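Long-range contact in aminotransferase (Neisseria meningitidis Z2491, PDB 3JTX), which probably transfers amino groups between amino acids and keto acids, using pyridoxal phosphate held on a lysine, as a class I/II aminotransferase: residues 33-38 with 373-378. Numbering follows the deposited sequence.
Sequences VPLHIG and VRIALV. With MES (2-(N-morpholino)-ethanesulfonic acid), chain C.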
loop_
_atom_site.group_PDB
_atom_site.type_symbol
_atom_site.label_atom_id
_atom_site.label_comp_id
_atom_site.label_asym_id
_atom_site.label_seq_id
_atom_site.Cartn_x
_atom_site.Cartn_y
_atom_site.Cartn_z
ATOM N N VAL A 33 -6.822 27.217 17.496
ATOM C CA VAL A 33 -7.923 26.908 16.578
ATOM C C VAL A 33 -7.315 26.380 15.261
ATOM O O VAL A 33 -6.781 27.160 14.458
ATOM C CB VAL A 33 -8.809 28.143 16.304
ATOM C CG1 VAL A 33 -10.035 27.750 15.494
ATOM C CG2 VAL A 33 -9.266 28.821 17.614
ATOM N N PRO A 34 -7.368 25.058 15.056
ATOM C CA PRO A 34 -6.641 24.474 13.931
ATOM C C PRO A 34 -7.440 24.549 12.641
ATOM O O PRO A 34 -8.251 23.664 12.361
ATOM C CB PRO A 34 -6.432 23.022 14.370
ATOM C CG PRO A 34 -7.648 22.718 15.177
ATOM C CD PRO A 34 -7.924 24.013 15.944
ATOM N N LEU A 35 -7.234 25.611 11.868
ATOM C CA LEU A 35 -7.893 25.730 10.554
ATOM C C LEU A 35 -6.914 25.487 9.411
ATOM O O LEU A 35 -7.256 25.661 8.227
ATOM C CB LEU A 35 -8.548 27.098 10.398
ATOM C CG LEU A 35 -9.470 27.576 11.533
ATOM C CD1 LEU A 35 -9.966 28.964 11.223
ATOM C CD2 LEU A 35 -10.651 26.626 11.794
ATOM N N HIS A 36 -5.709 25.056 9.766
ATOM C CA HIS A 36 -4.612 24.897 8.821
ATOM C C HIS A 36 -4.468 23.498 8.208
ATOM O O HIS A 36 -3.716 23.341 7.250
ATOM C CB HIS A 36 -3.276 25.281 9.485
ATOM C CG HIS A 36 -2.914 24.431 10.669
ATOM N ND1 HIS A 36 -3.810 24.132 11.678
ATOM C CD2 HIS A 36 -1.744 23.843 11.020
ATOM C CE1 HIS A 36 -3.210 23.380 12.584
ATOM N NE2 HIS A 36 -1.953 23.201 12.217
ATOM N N ILE A 37 -5.148 22.493 8.758
ATOM C CA ILE A 37 -4.919 21.091 8.359
ATOM C C ILE A 37 -6.015 20.593 7.408
ATOM O O ILE A 37 -7.171 20.876 7.601
ATOM C CB ILE A 37 -4.811 20.138 9.588
ATOM C CG1 ILE A 37 -3.694 20.594 10.530
ATOM C CG2 ILE A 37 -4.497 18.683 9.124
ATOM C CD1 ILE A 37 -3.617 19.813 11.872
ATOM N N GLY A 38 -5.642 19.874 6.362
ATOM C CA GLY A 38 -6.605 19.476 5.328
ATOM C C GLY A 38 -7.151 18.074 5.556
ATOM O O GLY A 38 -6.989 17.202 4.703
ATOM N N VAL A 373 -4.504 32.644 2.148
ATOM C CA VAL A 373 -4.367 31.619 3.172
ATOM C C VAL A 373 -5.453 30.576 2.984
ATOM O O VAL A 373 -6.593 30.898 2.608
ATOM C CB VAL A 373 -4.414 32.193 4.627
ATOM C CG1 VAL A 373 -3.238 33.106 4.879
ATOM C CG2 VAL A 373 -5.763 32.928 4.930
ATOM N N ARG A 374 -5.103 29.317 3.216
ATOM C CA ARG A 374 -6.096 28.270 3.246
ATOM C C ARG A 374 -6.687 28.140 4.657
ATOM O O ARG A 374 -5.966 28.005 5.640
ATOM C CB ARG A 374 -5.523 26.930 2.773
ATOM C CG ARG A 374 -6.606 25.922 2.463
ATOM C CD ARG A 374 -6.053 24.566 2.231
ATOM N NE ARG A 374 -5.455 23.981 3.413
ATOM C CZ ARG A 374 -4.796 22.823 3.423
ATOM N NH1 ARG A 374 -4.667 22.114 2.312
ATOM N NH2 ARG A 374 -4.285 22.354 4.552
ATOM N N ILE A 375 -8.016 28.190 4.733
ATOM C CA ILE A 375 -8.772 27.957 5.964
ATOM C C ILE A 375 -9.661 26.739 5.737
ATOM O O ILE A 375 -10.409 26.705 4.756
ATOM C CB ILE A 375 -9.682 29.185 6.285
ATOM C CG1 ILE A 375 -8.843 30.427 6.550
ATOM C CG2 ILE A 375 -10.564 28.927 7.473
ATOM C CD1 ILE A 375 -9.640 31.763 6.486
ATOM N N ALA A 376 -9.553 25.735 6.609
ATOM C CA ALA A 376 -10.384 24.531 6.555
ATOM C C ALA A 376 -11.482 24.647 7.597
ATOM O O ALA A 376 -11.188 24.889 8.760
ATOM C CB ALA A 376 -9.524 23.261 6.818
ATOM N N LEU A 377 -12.736 24.474 7.187
ATOM C CA LEU A 377 -13.869 24.517 8.110
ATOM C C LEU A 377 -14.219 23.102 8.595
ATOM O O LEU A 377 -15.306 22.573 8.328
ATOM C CB LEU A 377 -15.074 25.198 7.446
ATOM C CG LEU A 377 -14.884 26.672 7.021
ATOM C CD1 LEU A 377 -16.208 27.284 6.558
ATOM C CD2 LEU A 377 -14.261 27.529 8.115
ATOM N N VAL A 378 -13.294 22.506 9.337
ATOM C CA VAL A 378 -13.456 21.133 9.835
ATOM C C VAL A 378 -13.856 21.062 11.312
ATOM O O VAL A 378 -14.513 20.109 11.725
ATOM C CB VAL A 378 -12.195 20.276 9.552
ATOM C CG1 VAL A 378 -12.010 20.117 8.030
ATOM C CG2 VAL A 378 -10.943 20.869 10.179
HETATM O O1 MES C . -3.725 12.810 3.377
HETATM C C2 MES C . -2.807 12.557 4.463
HETATM C C3 MES C . -1.851 13.714 4.826
HETATM N N4 MES C . -2.516 15.027 4.778
HETATM C C5 MES C . -3.859 15.121 4.211
HETATM C C6 MES C . -3.908 14.184 3.019
HETATM C C7 MES C . -1.737 16.194 5.264
HETATM C C8 MES C . -2.546 17.463 5.613
HETATM S S MES C . -1.846 18.881 4.990
HETATM O O1S MES C . -1.775 18.842 3.504
HETATM O O2S MES C . -2.733 19.993 5.414
HETATM O O3S MES C . -0.476 19.007 5.552
HETATM O O HOH W 1 -6.164 25.030 5.833
#
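Arg374 reaches from its strand to the turn of 33-38 and meets it with the edge of its guanidinium group. Arg374 NH2 donates to His36 O at 2.9 Å; that oxygen lies near the guanidinium plane, yet the nitrogen stands 41° above the carbonyl plane of His36, off the lone pairs. With CG anti to the backbone N (chi1 -165°) and a bend at chi3, the side chain extends out from the strand, and Arg374 NE donates a hydrogen bond to a water at 2.7 Å. This water donates in turn to Leu35 O and, weakly, to Arg374 O. Leu35 O also accepts Ala376 N at 2.8 Å, in the carbonyl plane and on a lone pair. Beyond this polar seam Leu35 and Ile375 run side by side, CD1 against CG2 at 3.8 Å. Arg374 NH1 is hydrogen-bonded to Asn179 OD1. A sulfonate oxygen of MES, O2S, accepts from Arg374 NH2 at 3.0 Å and from Gly38 N at 3.1 Å. That an arginine so held binds the sulfonate of a probable buffer molecule is consistent with the role of the arginine that binds the substrate carboxylate in fold-type I aminotransferases, its positive charge probably attracting an acidic group.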